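Local coordinates for 2,5-dihydroxypyridine 5,6-dioxygenase (Pseudomonas putida KT2440, PDB 7CUP), which uses iron(II) and molecular oxygen to open the ring of 2,5-dihydroxypyridine between carbons 5 and 6, giving N-formylmaleamate in the aerobic breakdown of nicotinate, at residues A[227-232]-A[237-242]; A[217-222]-A[245-250]; A[250-255]-A[259-264]; A[154-159]-A[164-169]; A[326-329]-A[335-338]. One frame throughout, in Å; residues are numbered along the deposited sequence.

Contact 1 (A[227-232]-A[237-242]); sequences ITLEIE and TGIHGG
A classic beta bulge marks this antiparallel hairpin: Thr237 and Gly238 both face Glu230, whose carbonyl oxygen accepts from Thr237 N at 2.7 Å and from Gly238 N at 3.2 Å. Beyond the bulge the pairing is regular. Glu230 N returns a bond to Gly238 O, and Thr228 and His240 form a hydrogen-bonded pair, with Thr228 N to His240 O at 2.8 Å. A water shares a hydrogen bond with Thr228 OG1, its direction undetermined, and donates to His240 O. On the face shared by Thr228, Glu230 and His240, the carboxylate of Glu230 comes to the edge of the imidazole, OE1 lying 3.0 Å from His240 CE1 with the two planes turned 47° apart. With Glu230 exchanged for alanine and the carboxylate gone from its edge, the His240 ring is likely to turn more freely. The other face is apolar: Leu229 CD2 runs alongside Ile239 CG1 at 3.7 Å, and Ile227 CG2 meets Ile239 CG2 at 3.8 Å. Strand 207-210 pairs with the far edge of 227-232, while helix 243-253, following directly, packs Leu248 and Met252 against Ile239.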
# COMPACT_ATOMS: atom_id res chain seq x y z
N ILE A 227 34.76 -8.06 -29.89
CA ILE A 227 33.85 -8.61 -30.93
C ILE A 227 34.15 -7.82 -32.19
O ILE A 227 34.17 -6.59 -32.08
CB ILE A 227 32.38 -8.51 -30.51
CG1 ILE A 227 32.13 -9.20 -29.16
CG2 ILE A 227 31.48 -9.06 -31.60
CD1 ILE A 227 30.76 -8.94 -28.61
N THR A 228 34.45 -8.53 -33.28
CA THR A 228 34.61 -7.94 -34.63
C THR A 228 33.31 -8.14 -35.42
O THR A 228 32.86 -9.30 -35.55
CB THR A 228 35.79 -8.57 -35.37
OG1 THR A 228 36.94 -8.46 -34.54
CG2 THR A 228 36.07 -7.88 -36.69
N LEU A 229 32.72 -7.04 -35.90
CA LEU A 229 31.55 -7.05 -36.82
C LEU A 229 32.01 -6.63 -38.22
O LEU A 229 32.56 -5.51 -38.37
CB LEU A 229 30.47 -6.10 -36.29
CG LEU A 229 30.12 -6.27 -34.82
CD1 LEU A 229 29.22 -5.14 -34.36
CD2 LEU A 229 29.44 -7.61 -34.62
N GLU A 230 31.81 -7.51 -39.18
CA GLU A 230 32.04 -7.23 -40.62
C GLU A 230 30.69 -6.83 -41.20
O GLU A 230 29.70 -7.60 -41.01
CB GLU A 230 32.69 -8.44 -41.31
CG GLU A 230 34.14 -8.65 -40.88
CD GLU A 230 34.61 -10.10 -40.86
OE1 GLU A 230 33.91 -10.98 -41.43
OE2 GLU A 230 35.69 -10.36 -40.28
N ILE A 231 30.65 -5.65 -41.82
CA ILE A 231 29.43 -5.01 -42.39
C ILE A 231 29.61 -4.88 -43.90
O ILE A 231 30.65 -4.35 -44.33
CB ILE A 231 29.21 -3.65 -41.71
CG1 ILE A 231 28.92 -3.83 -40.21
CG2 ILE A 231 28.11 -2.85 -42.40
CD1 ILE A 231 29.55 -2.76 -39.36
N GLU A 232 28.63 -5.34 -44.68
CA GLU A 232 28.61 -5.21 -46.15
C GLU A 232 27.21 -4.73 -46.56
O GLU A 232 26.20 -5.36 -46.14
CB GLU A 232 29.00 -6.53 -46.83
CG GLU A 232 30.44 -6.95 -46.58
CD GLU A 232 30.68 -8.43 -46.79
OE1 GLU A 232 30.10 -8.99 -47.74
OE2 GLU A 232 31.41 -9.04 -45.98
N THR A 237 27.53 -9.08 -41.60
CA THR A 237 27.66 -10.40 -42.29
C THR A 237 28.58 -11.32 -41.49
O THR A 237 28.53 -12.54 -41.73
CB THR A 237 28.14 -10.21 -43.73
OG1 THR A 237 29.38 -9.51 -43.60
CG2 THR A 237 27.12 -9.45 -44.56
N GLY A 238 29.34 -10.77 -40.55
CA GLY A 238 30.22 -11.59 -39.70
C GLY A 238 30.22 -11.06 -38.28
O GLY A 238 30.35 -9.86 -38.13
N ILE A 239 30.18 -11.97 -37.31
CA ILE A 239 30.39 -11.67 -35.86
C ILE A 239 31.43 -12.65 -35.29
O ILE A 239 31.12 -13.87 -35.20
CB ILE A 239 29.05 -11.72 -35.11
CG1 ILE A 239 28.01 -10.80 -35.76
CG2 ILE A 239 29.27 -11.41 -33.63
CD1 ILE A 239 26.62 -10.88 -35.14
N HIS A 240 32.60 -12.14 -34.90
CA HIS A 240 33.78 -12.94 -34.51
C HIS A 240 34.36 -12.51 -33.16
O HIS A 240 34.59 -11.31 -32.95
CB HIS A 240 34.85 -12.84 -35.60
CG HIS A 240 34.28 -13.16 -36.92
ND1 HIS A 240 34.20 -12.21 -37.94
CD2 HIS A 240 33.68 -14.28 -37.36
CE1 HIS A 240 33.61 -12.77 -38.98
NE2 HIS A 240 33.28 -14.04 -38.64
N GLY A 241 34.69 -13.50 -32.34
CA GLY A 241 35.43 -13.38 -31.08
C GLY A 241 35.41 -14.71 -30.36
O GLY A 241 35.32 -15.73 -31.05
N GLY A 242 35.42 -14.69 -29.03
CA GLY A 242 35.26 -15.88 -28.19
C GLY A 242 33.86 -15.94 -27.61
O GLY A 242 32.92 -16.30 -28.35
O HOH W 1 36.89 -10.06 -32.60

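Contact 2 (A[217-222]-A[245-250]); sequences LPFKNY and AEYLRD
Phe219 and Tyr247 meet in a T-shaped stack, and Leu248 completes the trio. The edge of the tyrosine points into the face of the phenylalanine: Tyr247 CE1 sits over the centre of the Phe219 ring, 3.7 Å from Phe219 CE2, with the centroids 4.9 Å apart and the planes at 84°. Tyr247 CG lies opposite its own backbone N (chi1 -179°), which carries the ring out from the helix to this edge-on approach. Leu248, one residue further along the helix, reaches the same corner of the phenylalanine with one branch: its CD1 is 3.8 Å from Phe219 CE2, oblique to the ring, and the two side chains cross at about a right angle. No hydrogen bond joins the two segments, so the contact rests on ring and methyl packing. Replacing Phe219 by an alanine would probably open a gap between loop and helix and leave the edge of Tyr247 without the face it points into. The phenol OH of Tyr247 is held by Thr277 O of the second subunit, and Tyr222 of that subunit makes a further edge-to-face pair with the Tyr247 ring. Tyr251, on the same helix, meets Phe219 edge-to-face as well. What results is a small aromatic cluster, buried where the loop that follows the cis Leu217-Pro218 peptide bond meets helix 243-253 at a subunit interface.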
# COMPACT_ATOMS: atom_id res chain seq x y z
N LEU A 217 23.90 -2.83 -25.37
CA LEU A 217 22.56 -2.66 -24.76
C LEU A 217 21.56 -3.43 -25.63
O LEU A 217 21.63 -3.33 -26.84
CB LEU A 217 22.27 -1.16 -24.72
CG LEU A 217 23.32 -0.30 -24.03
CD1 LEU A 217 22.95 1.15 -24.11
CD2 LEU A 217 23.49 -0.71 -22.57
N PRO A 218 20.60 -4.21 -25.08
CA PRO A 218 20.31 -4.26 -23.63
C PRO A 218 21.05 -5.28 -22.74
O PRO A 218 20.61 -5.45 -21.63
CB PRO A 218 18.83 -4.66 -23.62
CG PRO A 218 18.71 -5.59 -24.80
CD PRO A 218 19.65 -5.03 -25.86
N PHE A 219 22.17 -5.87 -23.17
CA PHE A 219 22.91 -6.85 -22.33
C PHE A 219 23.50 -6.13 -21.11
O PHE A 219 23.64 -6.76 -20.07
CB PHE A 219 24.02 -7.59 -23.08
CG PHE A 219 23.66 -8.26 -24.39
CD1 PHE A 219 22.34 -8.51 -24.73
CD2 PHE A 219 24.65 -8.63 -25.29
CE1 PHE A 219 22.03 -9.11 -25.94
CE2 PHE A 219 24.33 -9.25 -26.49
CZ PHE A 219 23.02 -9.46 -26.83
N LYS A 220 23.89 -4.87 -21.26
CA LYS A 220 24.51 -4.06 -20.18
C LYS A 220 25.75 -4.77 -19.62
O LYS A 220 25.88 -4.84 -18.40
CB LYS A 220 23.47 -3.77 -19.10
CG LYS A 220 22.29 -2.96 -19.60
CD LYS A 220 21.06 -3.06 -18.77
CE LYS A 220 20.03 -2.07 -19.23
NZ LYS A 220 18.66 -2.58 -18.98
N ASN A 221 26.64 -5.24 -20.50
CA ASN A 221 27.94 -5.85 -20.14
C ASN A 221 29.02 -4.98 -20.74
O ASN A 221 28.80 -4.46 -21.82
CB ASN A 221 28.12 -7.27 -20.69
CG ASN A 221 27.20 -8.26 -20.02
OD1 ASN A 221 26.71 -9.22 -20.64
ND2 ASN A 221 26.96 -8.03 -18.74
N TYR A 222 30.12 -4.82 -20.03
CA TYR A 222 31.41 -4.38 -20.62
C TYR A 222 32.06 -5.61 -21.26
O TYR A 222 32.25 -6.61 -20.55
CB TYR A 222 32.30 -3.77 -19.54
CG TYR A 222 31.73 -2.54 -18.89
CD1 TYR A 222 31.89 -1.29 -19.45
CD2 TYR A 222 31.11 -2.61 -17.65
CE1 TYR A 222 31.46 -0.14 -18.81
CE2 TYR A 222 30.65 -1.47 -17.01
CZ TYR A 222 30.81 -0.23 -17.59
OH TYR A 222 30.33 0.89 -16.95
N ALA A 245 31.00 -12.92 -28.53
CA ALA A 245 30.58 -13.12 -29.94
C ALA A 245 29.57 -14.27 -30.01
O ALA A 245 28.54 -14.13 -30.64
CB ALA A 245 31.78 -13.39 -30.81
N GLU A 246 29.85 -15.39 -29.37
CA GLU A 246 28.91 -16.53 -29.44
C GLU A 246 27.56 -16.13 -28.81
O GLU A 246 26.51 -16.52 -29.33
CB GLU A 246 29.48 -17.72 -28.68
CG GLU A 246 28.63 -18.96 -28.78
CD GLU A 246 29.21 -20.07 -27.95
OE1 GLU A 246 28.59 -21.12 -27.85
OE2 GLU A 246 30.30 -19.88 -27.39
N TYR A 247 27.60 -15.41 -27.69
CA TYR A 247 26.38 -14.96 -26.97
C TYR A 247 25.62 -14.00 -27.88
O TYR A 247 24.40 -14.18 -28.01
CB TYR A 247 26.73 -14.33 -25.62
CG TYR A 247 25.54 -13.86 -24.82
CD1 TYR A 247 24.93 -12.65 -25.08
CD2 TYR A 247 25.04 -14.60 -23.77
CE1 TYR A 247 23.84 -12.19 -24.35
CE2 TYR A 247 23.97 -14.15 -23.00
CZ TYR A 247 23.37 -12.94 -23.30
OH TYR A 247 22.29 -12.48 -22.61
N LEU A 248 26.30 -13.04 -28.49
CA LEU A 248 25.66 -12.07 -29.42
C LEU A 248 25.06 -12.85 -30.59
O LEU A 248 23.89 -12.59 -30.92
CB LEU A 248 26.68 -11.04 -29.91
CG LEU A 248 26.11 -9.96 -30.83
CD1 LEU A 248 24.86 -9.30 -30.25
CD2 LEU A 248 27.17 -8.92 -31.18
N ARG A 249 25.80 -13.79 -31.18
CA ARG A 249 25.29 -14.52 -32.37
C ARG A 249 24.04 -15.31 -31.98
O ARG A 249 23.08 -15.32 -32.74
CB ARG A 249 26.32 -15.49 -32.97
CG ARG A 249 27.40 -14.86 -33.85
CD ARG A 249 28.22 -15.97 -34.53
NE ARG A 249 28.86 -16.91 -33.59
CZ ARG A 249 30.06 -16.75 -33.05
NH1 ARG A 249 30.80 -15.68 -33.31
NH2 ARG A 249 30.54 -17.67 -32.23
N ASP A 250 24.05 -15.97 -30.83
CA ASP A 250 22.91 -16.79 -30.37
C ASP A 250 21.71 -15.89 -30.09
O ASP A 250 20.55 -16.32 -30.35
CB ASP A 250 23.33 -17.60 -29.15
CG ASP A 250 22.42 -18.75 -28.79
OD1 ASP A 250 22.71 -19.89 -29.18
OD2 ASP A 250 21.44 -18.50 -28.10

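Contact 3 (A[250-255]-A[259-264]); sequences DYMKYF and EVYGIS
The bond from Gly262 N to Glu259 O, 3.0 Å long, closes the 3-10 turn that holds Val260 and Tyr261 and presents both side chains to Met252 near the end of helix 243-253. Across the contact there are no hydrogen bonds, and Met252 does most of the touching. Its thioether bends at chi3 (78°), swinging the terminal methyl round so that CE lies 3.6 Å from Tyr261 CD1 and 3.5 Å from the carbonyl oxygen Val260 O. The sulfur makes a Met-aromatic contact of the oblique kind: Met252 SD is 5.0 Å from the centroid of the Tyr261 ring, 62° off its normal. Nearer the backbone, Met252 CB passes the CE1 and OH end of the same ring. Lys253 CB stays near that hydroxyl too, while the lysine chain is bent and its NZ makes a weak bond to Asp250 O. Val260 CG2 also touches the methyl, 3.9 Å from Met252 CE, and lies over the centre of the Tyr261 ring. The second branch of the valine, Val260 CG1, meets Phe255 CB at 3.9 Å. The contact thus closes the short turn from the helix end into the 3-10 segment ahead of strand 263-269; Met252 also packs on Ile239 of strand 235-240 and on Leu319 of strand 319-323, and Tyr261 on Ile236.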
# COMPACT_ATOMS: atom_id res chain seq x y z
N ASP A 250 24.05 -15.97 -30.83
CA ASP A 250 22.91 -16.79 -30.37
C ASP A 250 21.71 -15.89 -30.09
O ASP A 250 20.55 -16.32 -30.35
CB ASP A 250 23.33 -17.60 -29.15
CG ASP A 250 22.42 -18.75 -28.79
OD1 ASP A 250 22.71 -19.89 -29.18
OD2 ASP A 250 21.44 -18.50 -28.10
N TYR A 251 21.93 -14.70 -29.54
CA TYR A 251 20.82 -13.78 -29.21
C TYR A 251 20.14 -13.35 -30.50
O TYR A 251 18.92 -13.46 -30.63
CB TYR A 251 21.34 -12.56 -28.45
CG TYR A 251 20.24 -11.59 -28.08
CD1 TYR A 251 19.38 -11.87 -27.03
CD2 TYR A 251 20.06 -10.41 -28.78
CE1 TYR A 251 18.38 -10.96 -26.67
CE2 TYR A 251 19.08 -9.49 -28.43
CZ TYR A 251 18.24 -9.78 -27.37
OH TYR A 251 17.24 -8.91 -27.04
N MET A 252 20.94 -12.84 -31.43
CA MET A 252 20.45 -12.33 -32.73
C MET A 252 19.76 -13.45 -33.53
O MET A 252 18.72 -13.14 -34.14
CB MET A 252 21.60 -11.71 -33.51
CG MET A 252 22.16 -10.51 -32.80
SD MET A 252 23.29 -9.49 -33.71
CE MET A 252 22.14 -8.56 -34.73
N LYS A 253 20.22 -14.70 -33.50
CA LYS A 253 19.59 -15.75 -34.35
C LYS A 253 18.26 -16.17 -33.71
O LYS A 253 17.40 -16.69 -34.43
CB LYS A 253 20.54 -16.92 -34.63
CG LYS A 253 20.91 -17.82 -33.45
CD LYS A 253 19.80 -18.77 -32.95
CE LYS A 253 20.02 -19.27 -31.53
NZ LYS A 253 18.87 -19.01 -30.62
N TYR A 254 18.06 -15.91 -32.41
CA TYR A 254 16.83 -16.24 -31.66
C TYR A 254 15.61 -15.74 -32.42
O TYR A 254 14.55 -16.40 -32.44
CB TYR A 254 16.87 -15.60 -30.28
CG TYR A 254 15.57 -15.63 -29.51
CD1 TYR A 254 15.03 -16.80 -29.06
CD2 TYR A 254 14.89 -14.45 -29.23
CE1 TYR A 254 13.86 -16.83 -28.33
CE2 TYR A 254 13.73 -14.45 -28.48
CZ TYR A 254 13.20 -15.64 -28.03
OH TYR A 254 12.06 -15.64 -27.29
N PHE A 255 15.74 -14.59 -33.05
CA PHE A 255 14.60 -13.87 -33.66
C PHE A 255 14.30 -14.46 -35.04
O PHE A 255 13.29 -14.11 -35.60
CB PHE A 255 14.92 -12.38 -33.76
CG PHE A 255 15.03 -11.74 -32.40
CD1 PHE A 255 13.91 -11.22 -31.77
CD2 PHE A 255 16.25 -11.69 -31.74
CE1 PHE A 255 14.02 -10.63 -30.52
CE2 PHE A 255 16.35 -11.10 -30.48
CZ PHE A 255 15.23 -10.59 -29.87
N GLU A 259 16.58 -9.35 -40.91
CA GLU A 259 16.54 -7.87 -40.71
C GLU A 259 17.35 -7.46 -39.48
O GLU A 259 17.87 -6.34 -39.48
CB GLU A 259 15.10 -7.41 -40.56
CG GLU A 259 14.31 -7.48 -41.85
CD GLU A 259 12.98 -6.76 -41.76
OE1 GLU A 259 12.38 -6.50 -42.82
OE2 GLU A 259 12.55 -6.43 -40.61
N VAL A 260 17.51 -8.35 -38.48
CA VAL A 260 18.17 -8.03 -37.17
C VAL A 260 19.59 -7.48 -37.44
O VAL A 260 20.04 -6.61 -36.67
CB VAL A 260 18.18 -9.22 -36.19
CG1 VAL A 260 16.80 -9.83 -36.03
CG2 VAL A 260 19.15 -10.32 -36.55
N TYR A 261 20.25 -7.91 -38.53
CA TYR A 261 21.68 -7.61 -38.82
C TYR A 261 21.84 -6.25 -39.49
O TYR A 261 22.97 -5.82 -39.75
CB TYR A 261 22.32 -8.75 -39.62
CG TYR A 261 22.23 -10.08 -38.92
CD1 TYR A 261 22.97 -10.31 -37.76
CD2 TYR A 261 21.35 -11.06 -39.35
CE1 TYR A 261 22.86 -11.50 -37.08
CE2 TYR A 261 21.21 -12.26 -38.66
CZ TYR A 261 21.97 -12.48 -37.52
OH TYR A 261 21.84 -13.64 -36.82
N GLY A 262 20.75 -5.54 -39.76
CA GLY A 262 20.84 -4.24 -40.44
C GLY A 262 21.36 -3.15 -39.51
O GLY A 262 20.87 -3.04 -38.38
N ILE A 263 22.27 -2.31 -39.99
CA ILE A 263 22.73 -1.12 -39.24
C ILE A 263 21.65 -0.05 -39.32
O ILE A 263 21.17 0.28 -40.44
CB ILE A 263 24.08 -0.61 -39.72
CG1 ILE A 263 25.15 -1.71 -39.66
CG2 ILE A 263 24.49 0.61 -38.92
CD1 ILE A 263 25.42 -2.27 -38.26
N SER A 264 21.26 0.45 -38.15
CA SER A 264 20.24 1.51 -37.97
C SER A 264 20.97 2.83 -37.69
O SER A 264 21.72 3.29 -38.56
CB SER A 264 19.25 1.13 -36.90
OG SER A 264 18.21 0.34 -37.48

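Contact 4 (A[154-159]-A[164-169]); sequences SLHVRS and DFHAPL
Leu155 and Val157 share one face of this hairpin with Phe165 and Ala167. Leu169 joins them from just past the strand end, its CD1 branch lying 3.9 Å from Leu155 CB. Along the backbone, Leu155 pairs with Ala167 and Val157 with Phe165 as hydrogen-bonded pairs, Ala167 N reaching Leu155 O at 2.8 Å.

The opposite face is polar, and His156 is its hub. Its CG stands opposite the backbone N (chi1 -154°), which lays the imidazole across the neighbouring strand, with Phe165 O over the centre of one ring face, 3.0 Å above the plane. Each ring nitrogen then has a partner near the ring plane. His156 NE2 donates to Asp164 OD2 at 3.0 Å, nearly straight at 172°; the nitrogen meets that oxygen from above the carboxylate plane. On the other edge His156 ND1 and His166 ND1 are modelled 2.5 Å apart, an unusually short and so doubtful separation, with the donor undetermined and the two ring planes 47° apart. A carboxylate at NE2 would be expected to favour a proton there. His166 CE1 in turn lies 3.4 Å from Ser154 OG, while the CG of Arg158 rests 3.5 Å from Asp164 OD2 at the outer rim. This is a beta hairpin at the edge of a five-stranded antiparallel sheet: 164-168 is the outermost strand within the chain, 154-158 runs next to 327-330, and the apolar face packs on Phe299 and Ile266 of another antiparallel sheet.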
# COMPACT_ATOMS: atom_id res chain seq x y z
N SER A 154 29.09 11.73 -45.94
CA SER A 154 29.51 10.43 -45.37
C SER A 154 29.87 10.59 -43.88
O SER A 154 30.36 11.69 -43.49
CB SER A 154 30.67 9.86 -46.13
OG SER A 154 31.88 10.52 -45.74
N LEU A 155 29.69 9.53 -43.10
CA LEU A 155 30.29 9.41 -41.74
C LEU A 155 31.33 8.28 -41.78
O LEU A 155 31.05 7.24 -42.42
CB LEU A 155 29.18 9.15 -40.71
CG LEU A 155 29.65 8.93 -39.27
CD1 LEU A 155 28.57 9.34 -38.28
CD2 LEU A 155 30.05 7.48 -39.04
N HIS A 156 32.48 8.47 -41.11
CA HIS A 156 33.54 7.43 -41.06
C HIS A 156 34.04 7.21 -39.63
O HIS A 156 34.36 8.21 -38.92
CB HIS A 156 34.70 7.73 -42.05
CG HIS A 156 35.42 6.48 -42.46
ND1 HIS A 156 35.13 5.81 -43.65
CD2 HIS A 156 36.35 5.73 -41.82
CE1 HIS A 156 35.87 4.71 -43.73
NE2 HIS A 156 36.63 4.64 -42.62
N VAL A 157 34.22 5.95 -39.23
CA VAL A 157 34.77 5.64 -37.89
C VAL A 157 36.04 4.81 -38.02
O VAL A 157 36.02 3.81 -38.76
CB VAL A 157 33.73 4.94 -37.01
CG1 VAL A 157 34.32 4.53 -35.67
CG2 VAL A 157 32.52 5.85 -36.81
N ARG A 158 37.05 5.20 -37.26
CA ARG A 158 38.32 4.44 -37.07
C ARG A 158 38.64 4.35 -35.57
O ARG A 158 38.46 5.33 -34.83
CB ARG A 158 39.45 5.13 -37.86
CG ARG A 158 39.25 5.14 -39.37
CD ARG A 158 40.50 5.43 -40.21
NE ARG A 158 40.70 6.86 -40.48
CZ ARG A 158 40.19 7.54 -41.52
NH1 ARG A 158 40.45 8.83 -41.66
NH2 ARG A 158 39.42 6.93 -42.41
N SER A 159 39.19 3.23 -35.13
CA SER A 159 39.83 3.10 -33.81
C SER A 159 41.11 2.26 -33.92
O SER A 159 41.17 1.41 -34.84
CB SER A 159 38.87 2.46 -32.85
OG SER A 159 38.69 1.08 -33.16
N ASP A 164 37.02 0.38 -38.73
CA ASP A 164 37.21 1.10 -40.02
C ASP A 164 35.90 0.97 -40.80
O ASP A 164 35.68 -0.03 -41.47
CB ASP A 164 38.44 0.56 -40.76
CG ASP A 164 38.86 1.43 -41.94
OD1 ASP A 164 39.31 0.85 -42.94
OD2 ASP A 164 38.73 2.67 -41.85
N PHE A 165 35.02 1.95 -40.62
CA PHE A 165 33.57 1.85 -40.95
C PHE A 165 33.18 3.09 -41.78
O PHE A 165 33.54 4.23 -41.39
CB PHE A 165 32.76 1.74 -39.65
CG PHE A 165 31.27 1.72 -39.85
CD1 PHE A 165 30.64 0.59 -40.36
CD2 PHE A 165 30.51 2.85 -39.60
CE1 PHE A 165 29.27 0.58 -40.57
CE2 PHE A 165 29.14 2.84 -39.81
CZ PHE A 165 28.53 1.71 -40.31
N HIS A 166 32.47 2.88 -42.88
CA HIS A 166 32.05 3.98 -43.78
C HIS A 166 30.55 3.91 -43.99
O HIS A 166 30.04 2.83 -44.34
CB HIS A 166 32.82 3.95 -45.11
CG HIS A 166 32.75 5.25 -45.86
ND1 HIS A 166 33.43 6.39 -45.45
CD2 HIS A 166 32.05 5.61 -46.96
CE1 HIS A 166 33.17 7.38 -46.28
NE2 HIS A 166 32.32 6.93 -47.22
N ALA A 167 29.89 5.05 -43.82
CA ALA A 167 28.43 5.21 -43.97
C ALA A 167 28.12 6.39 -44.89
O ALA A 167 28.13 7.54 -44.47
CB ALA A 167 27.79 5.41 -42.61
N PRO A 168 27.80 6.14 -46.18
CA PRO A 168 27.24 7.20 -47.02
C PRO A 168 25.94 7.75 -46.39
O PRO A 168 25.07 6.99 -45.98
CB PRO A 168 27.01 6.51 -48.37
CG PRO A 168 27.90 5.27 -48.32
CD PRO A 168 27.88 4.85 -46.87
N LEU A 169 25.82 9.07 -46.32
CA LEU A 169 24.62 9.78 -45.80
C LEU A 169 23.92 10.56 -46.91
O LEU A 169 24.52 10.69 -48.00
CB LEU A 169 25.09 10.71 -44.68
CG LEU A 169 25.79 10.01 -43.52
CD1 LEU A 169 26.35 11.03 -42.54
CD2 LEU A 169 24.87 9.03 -42.83

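Contact 5 (A[326-329]-A[335-338]); sequences CDIY and VVLA
Val335 N donates to Ile328 O at 2.7 Å, and Ile328 N to Val336 O at 2.7 Å, the two shortest backbone bonds in an antiparallel hairpin that carries a classic beta bulge. At the bulge Val335 and Val336 both face Ile328, and Ile328 O accepts a second bond from Val336 N at 3.3 Å, this one on a lone pair in the carbonyl plane. At the other end a side chain supplies the bond: Ala338 N meets Asp327 OD1 nearly along its C-O axis, at a modelled 2.5 Å that is suspiciously short. Asp327 CG lies opposite its own carbonyl carbon (chi1 -60°), which brings OD1 across to the neighbouring strand.

Behind these bonds Ile328 and Val336 run side by side on one face of the sheet, where both pack on Trp268 of strand 263-269. Val335, where the chain turns a corner, presses its CG2 branch to within 3.9 Å of Ile328 CG2 and rests on the same tryptophan. On the other face, Leu337 CD2 reaches the phenol oxygen Tyr329 OH at 3.8 Å, the two side chains crossing at about a right angle. Ile328 CD1 and Val336 CG2, 3.5 Å apart, are closer than usual van der Waals contact.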
# COMPACT_ATOMS: atom_id res chain seq x y z
N CYS A 326 37.22 6.36 -30.23
CA CYS A 326 36.99 6.31 -31.69
C CYS A 326 37.35 7.67 -32.27
O CYS A 326 37.24 8.69 -31.56
CB CYS A 326 35.56 5.93 -32.06
SG CYS A 326 35.20 4.16 -31.97
N ASP A 327 37.83 7.64 -33.51
CA ASP A 327 37.92 8.83 -34.39
C ASP A 327 36.68 8.81 -35.27
O ASP A 327 36.40 7.76 -35.88
CB ASP A 327 39.23 8.83 -35.19
CG ASP A 327 40.50 8.83 -34.36
OD1 ASP A 327 40.48 9.29 -33.20
OD2 ASP A 327 41.51 8.37 -34.90
N ILE A 328 35.93 9.91 -35.29
CA ILE A 328 34.68 10.01 -36.09
C ILE A 328 34.83 11.19 -37.05
O ILE A 328 35.12 12.34 -36.57
CB ILE A 328 33.43 10.20 -35.20
CG1 ILE A 328 33.40 9.21 -34.02
CG2 ILE A 328 32.19 10.10 -36.06
CD1 ILE A 328 32.30 9.51 -33.02
N TYR A 329 34.58 10.91 -38.33
CA TYR A 329 34.67 11.91 -39.43
C TYR A 329 33.32 12.07 -40.13
O TYR A 329 32.62 11.06 -40.42
CB TYR A 329 35.71 11.49 -40.48
CG TYR A 329 37.08 11.34 -39.90
CD1 TYR A 329 37.52 10.12 -39.41
CD2 TYR A 329 37.93 12.43 -39.82
CE1 TYR A 329 38.78 9.98 -38.86
CE2 TYR A 329 39.19 12.30 -39.28
CZ TYR A 329 39.61 11.08 -38.80
OH TYR A 329 40.85 10.97 -38.24
N VAL A 335 34.96 15.03 -36.06
CA VAL A 335 34.10 15.62 -34.99
C VAL A 335 34.55 15.05 -33.64
O VAL A 335 34.47 15.77 -32.62
CB VAL A 335 32.59 15.40 -35.25
CG1 VAL A 335 32.08 16.34 -36.33
CG2 VAL A 335 32.25 13.96 -35.60
N VAL A 336 35.06 13.82 -33.65
CA VAL A 336 35.68 13.15 -32.47
C VAL A 336 37.04 12.58 -32.89
O VAL A 336 37.11 11.96 -33.96
CB VAL A 336 34.73 12.06 -31.93
CG1 VAL A 336 35.22 11.45 -30.63
CG2 VAL A 336 33.31 12.59 -31.77
N LEU A 337 38.05 12.75 -32.04
CA LEU A 337 39.38 12.09 -32.14
C LEU A 337 39.69 11.39 -30.82
O LEU A 337 39.69 12.10 -29.80
CB LEU A 337 40.45 13.15 -32.41
CG LEU A 337 40.41 13.81 -33.79
CD1 LEU A 337 41.48 14.89 -33.88
CD2 LEU A 337 40.57 12.77 -34.88
N ALA A 338 40.00 10.09 -30.86
CA ALA A 338 40.38 9.25 -29.70
C ALA A 338 39.33 9.41 -28.59
O ALA A 338 39.70 9.57 -27.43
CB ALA A 338 41.75 9.65 -29.20

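In the fold
From the N terminus, contact 4 comes first, closing the short 154-158/164-168 hairpin. Contact 2 then spans the chain from the 217-222 loop to helix 243-253, and within that span lies the hairpin of contact 1, whose second strand leads straight into the helix. Contact 3 follows in series at the end of that helix, sharing Asp250 with contact 2, and contact 5 closes the last hairpin. Contacts 4 and 5 belong to one sheet, strands 154-158 and 327-330 being neighbours. Contacts 1, 2 and 3 gather round helix 243-253, with Ile231 of contact 1 touching Phe165 of contact 4. Contacts 2 and 3 also meet the second subunit.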